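Local coordinates for protein minor fimbrium tip subunit Mfa3 (Porphyromonas gingivalis ATCC 33277, PDB 5NF4) that forms part of the tip of the minor fimbriae, the surface filaments that mediate biofilm formation and adhesion to host cells and other oral bacteria, at residues M139-Y150 / A218-N227. Residues are numbered along the deposited sequence; the frame is centred on the assembly and turned at random.
Sequences MQVFRDLDPIHY and ANVHYRLVPN
R143 lays its aliphatic chain across the ring of Y222: CB sits over one face in a CH-pi contact, 3.7 Å from the centroid, and CD follows toward the hydroxyl. Strand pairing puts Y222 on the same face of the two-stranded ribbon as R143, and its chi1 of 72°, with CG between backbone N and carbonyl carbon, swings the ring back toward R143. L145 CD1 meets ring atom CD2 of Y222 at 3.8 Å, and behind these residues lie V195 and V196 of strand 180-205 and P254 of strand 248-254. At the end of helix 132-140, M139 is bent at chi2 and chi3, and its CE reaches L224 CB while CB packs on V225 CG1.

Beside this, the H221 ring lies between F142 CB on one face and V220 CG1 on the opposite one.

The backbones of 143-144 and 221-222 pair antiparallel. R143 and Y222 form the hydrogen-bonded pair, with R143 N to Y222 O at 2.9 Å and Y222 N to R143 O at 2.8 Å; L145 N to V220 O, 3.0 Å, extends the ladder. Y150 OH donates to N219 O at 2.8 Å, and water 2 ties L145 O to V220 O.

At the far polar edge, the extended R223 sends NE to Q140 O (3.0 Å, 163° at the hydrogen), and its NH1 reaches forward to P226 O and Q228 OE1. Q140 CG lies over a face of this guanidinium. The guanidinium of R143 instead reaches back to F138, through a hydrogen bond to its carbonyl and a cation-pi contact, while NE donates to water 1.

Each arginine thus gives a bond to a carbonyl near the helix end, F138 O or Q140 O. Main-chain bonds join 143-145 to 220-222, whereas the helix end is held by R223 NE and, weakly, by L224 N and V225 N to M139 O, with little reliance on paired charges.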
# COMPACT_ATOMS: atom_id res chain seq x y z
N MET A 139 1.11 -13.83 6.54
CA MET A 139 1.55 -12.52 6.05
C MET A 139 2.09 -12.54 4.61
O MET A 139 2.02 -11.53 3.90
CB MET A 139 2.63 -11.92 6.93
CG MET A 139 2.21 -11.66 8.35
SD MET A 139 0.87 -10.46 8.64
CE MET A 139 1.82 -8.97 8.47
N GLN A 140 2.65 -13.67 4.19
CA GLN A 140 3.34 -13.79 2.91
C GLN A 140 2.40 -14.22 1.80
O GLN A 140 2.80 -14.22 0.66
CB GLN A 140 4.50 -14.80 3.06
CG GLN A 140 5.63 -14.24 3.95
CD GLN A 140 6.53 -15.32 4.58
OE1 GLN A 140 6.49 -16.48 4.19
NE2 GLN A 140 7.32 -14.92 5.59
N VAL A 141 1.16 -14.58 2.12
CA VAL A 141 0.21 -15.01 1.07
C VAL A 141 -0.00 -13.93 0.01
O VAL A 141 -0.16 -12.76 0.35
CB VAL A 141 -1.15 -15.42 1.70
CG1 VAL A 141 -2.25 -15.66 0.64
CG2 VAL A 141 -0.98 -16.69 2.55
N PHE A 142 -0.01 -14.34 -1.26
CA PHE A 142 -0.41 -13.44 -2.36
C PHE A 142 -1.94 -13.44 -2.42
O PHE A 142 -2.58 -14.48 -2.59
CB PHE A 142 0.27 -13.90 -3.67
CG PHE A 142 1.75 -13.93 -3.57
CD1 PHE A 142 2.47 -12.76 -3.35
CD2 PHE A 142 2.42 -15.13 -3.66
CE1 PHE A 142 3.86 -12.79 -3.23
CE2 PHE A 142 3.81 -15.16 -3.56
CZ PHE A 142 4.52 -13.99 -3.33
N ARG A 143 -2.53 -12.27 -2.24
CA ARG A 143 -3.99 -12.14 -2.12
C ARG A 143 -4.50 -11.28 -3.27
O ARG A 143 -3.93 -10.21 -3.55
CB ARG A 143 -4.38 -11.50 -0.77
CG ARG A 143 -3.78 -12.27 0.44
CD ARG A 143 -4.11 -11.65 1.81
NE ARG A 143 -3.50 -12.49 2.87
CZ ARG A 143 -4.01 -13.63 3.31
NH1 ARG A 143 -5.19 -14.08 2.89
NH2 ARG A 143 -3.34 -14.36 4.19
N ASP A 144 -5.57 -11.70 -3.92
CA ASP A 144 -6.03 -10.92 -5.06
C ASP A 144 -6.77 -9.69 -4.57
O ASP A 144 -7.69 -9.82 -3.77
CB ASP A 144 -6.91 -11.78 -5.97
CG ASP A 144 -8.09 -12.42 -5.25
OD1 ASP A 144 -7.91 -13.12 -4.22
OD2 ASP A 144 -9.23 -12.19 -5.75
N LEU A 145 -6.33 -8.51 -5.02
CA LEU A 145 -6.98 -7.26 -4.61
C LEU A 145 -8.42 -7.23 -5.05
O LEU A 145 -8.74 -7.55 -6.19
CB LEU A 145 -6.22 -6.05 -5.19
CG LEU A 145 -6.61 -4.68 -4.65
CD1 LEU A 145 -6.02 -4.53 -3.18
CD2 LEU A 145 -6.10 -3.58 -5.52
N ASP A 146 -9.31 -6.89 -4.13
CA ASP A 146 -10.71 -6.62 -4.50
C ASP A 146 -10.79 -5.67 -5.72
O ASP A 146 -10.17 -4.61 -5.74
CB ASP A 146 -11.44 -6.04 -3.28
CG ASP A 146 -12.96 -5.98 -3.44
OD1 ASP A 146 -13.45 -5.56 -4.51
OD2 ASP A 146 -13.69 -6.33 -2.48
N PRO A 147 -11.54 -6.05 -6.79
CA PRO A 147 -11.66 -5.20 -7.98
C PRO A 147 -11.98 -3.71 -7.69
O PRO A 147 -11.49 -2.80 -8.39
CB PRO A 147 -12.81 -5.84 -8.75
CG PRO A 147 -12.71 -7.30 -8.38
CD PRO A 147 -12.34 -7.29 -6.90
N ILE A 148 -12.80 -3.45 -6.69
CA ILE A 148 -13.18 -2.07 -6.42
C ILE A 148 -11.97 -1.26 -5.89
O ILE A 148 -11.92 -0.04 -6.07
CB ILE A 148 -14.38 -2.00 -5.44
CG1 ILE A 148 -15.01 -0.60 -5.49
CG2 ILE A 148 -14.00 -2.29 -4.03
CD1 ILE A 148 -15.57 -0.21 -6.85
N HIS A 149 -10.99 -1.93 -5.29
CA HIS A 149 -9.87 -1.21 -4.68
C HIS A 149 -8.86 -0.64 -5.67
O HIS A 149 -8.03 0.16 -5.27
CB HIS A 149 -9.15 -2.10 -3.66
CG HIS A 149 -9.93 -2.23 -2.40
ND1 HIS A 149 -9.80 -3.30 -1.53
CD2 HIS A 149 -10.90 -1.45 -1.88
CE1 HIS A 149 -10.63 -3.14 -0.51
NE2 HIS A 149 -11.31 -2.02 -0.70
N TYR A 150 -8.94 -0.98 -6.96
CA TYR A 150 -8.14 -0.26 -7.93
C TYR A 150 -8.74 1.14 -8.20
O TYR A 150 -8.11 2.00 -8.84
CB TYR A 150 -8.03 -1.06 -9.25
CG TYR A 150 -7.30 -2.38 -9.14
CD1 TYR A 150 -5.92 -2.46 -9.31
CD2 TYR A 150 -7.98 -3.56 -8.90
CE1 TYR A 150 -5.26 -3.68 -9.19
CE2 TYR A 150 -7.32 -4.77 -8.80
CZ TYR A 150 -5.96 -4.82 -8.96
OH TYR A 150 -5.32 -6.02 -8.84
N ALA A 218 -1.12 -3.30 -13.66
CA ALA A 218 -1.17 -3.36 -12.20
C ALA A 218 -1.06 -4.82 -11.72
O ALA A 218 -1.55 -5.75 -12.34
CB ALA A 218 -2.46 -2.73 -11.68
N ASN A 219 -0.41 -4.99 -10.58
CA ASN A 219 -0.32 -6.30 -9.95
C ASN A 219 -1.70 -6.79 -9.53
O ASN A 219 -2.48 -6.03 -8.97
CB ASN A 219 0.61 -6.17 -8.75
CG ASN A 219 1.04 -7.51 -8.16
OD1 ASN A 219 0.55 -8.59 -8.51
ND2 ASN A 219 1.94 -7.43 -7.20
N VAL A 220 -1.98 -8.07 -9.77
CA VAL A 220 -3.22 -8.66 -9.32
C VAL A 220 -3.25 -8.79 -7.79
O VAL A 220 -4.30 -8.71 -7.18
CB VAL A 220 -3.38 -10.07 -9.93
CG1 VAL A 220 -4.29 -10.98 -9.13
CG2 VAL A 220 -3.89 -9.93 -11.31
N HIS A 221 -2.08 -9.06 -7.25
CA HIS A 221 -1.96 -9.43 -5.84
C HIS A 221 -1.33 -8.40 -4.94
O HIS A 221 -0.35 -7.74 -5.29
CB HIS A 221 -1.10 -10.67 -5.71
CG HIS A 221 -1.67 -11.89 -6.35
ND1 HIS A 221 -1.17 -12.40 -7.54
CD2 HIS A 221 -2.69 -12.70 -5.99
CE1 HIS A 221 -1.86 -13.48 -7.86
NE2 HIS A 221 -2.79 -13.68 -6.94
N TYR A 222 -1.88 -8.37 -3.74
CA TYR A 222 -1.21 -7.71 -2.64
C TYR A 222 -0.66 -8.75 -1.67
O TYR A 222 -0.98 -9.94 -1.70
CB TYR A 222 -2.16 -6.77 -1.93
CG TYR A 222 -3.26 -7.36 -1.08
CD1 TYR A 222 -3.06 -7.64 0.27
CD2 TYR A 222 -4.51 -7.59 -1.60
CE1 TYR A 222 -4.06 -8.16 1.03
CE2 TYR A 222 -5.53 -8.11 -0.84
CZ TYR A 222 -5.29 -8.39 0.49
OH TYR A 222 -6.28 -8.90 1.28
N ARG A 223 0.19 -8.24 -0.79
CA ARG A 223 0.83 -9.06 0.22
C ARG A 223 0.92 -8.27 1.50
O ARG A 223 1.18 -7.08 1.46
CB ARG A 223 2.22 -9.46 -0.27
CG ARG A 223 2.86 -10.60 0.46
CD ARG A 223 4.34 -10.78 0.05
NE ARG A 223 4.88 -12.15 0.26
CZ ARG A 223 6.15 -12.45 0.50
NH1 ARG A 223 7.05 -11.50 0.67
NH2 ARG A 223 6.52 -13.73 0.59
N LEU A 224 0.73 -8.92 2.64
CA LEU A 224 0.69 -8.20 3.91
C LEU A 224 2.08 -7.87 4.47
O LEU A 224 2.21 -7.12 5.47
CB LEU A 224 -0.10 -8.98 4.95
CG LEU A 224 -1.59 -9.06 4.64
CD1 LEU A 224 -2.22 -10.12 5.50
CD2 LEU A 224 -2.30 -7.69 4.82
N VAL A 225 3.12 -8.44 3.86
CA VAL A 225 4.48 -7.97 4.11
C VAL A 225 5.11 -7.68 2.77
O VAL A 225 4.68 -8.19 1.74
CB VAL A 225 5.35 -9.00 4.86
CG1 VAL A 225 4.95 -9.04 6.28
CG2 VAL A 225 5.26 -10.37 4.19
N PRO A 226 6.13 -6.83 2.77
CA PRO A 226 6.72 -6.45 1.48
C PRO A 226 7.14 -7.61 0.58
O PRO A 226 7.63 -8.64 1.03
CB PRO A 226 7.94 -5.63 1.90
CG PRO A 226 7.58 -5.06 3.20
CD PRO A 226 6.76 -6.11 3.90
N ASN A 227 6.94 -7.38 -0.71
CA ASN A 227 7.32 -8.29 -1.78
C ASN A 227 8.83 -8.28 -1.99
O ASN A 227 9.46 -7.23 -1.90
CB ASN A 227 6.64 -7.88 -3.09
CG ASN A 227 5.16 -8.16 -3.11
OD1 ASN A 227 4.74 -9.27 -3.42
ND2 ASN A 227 4.35 -7.16 -2.80
O HOH W 1 -0.64 -11.64 2.68
O HOH W 2 -7.14 -8.57 -8.27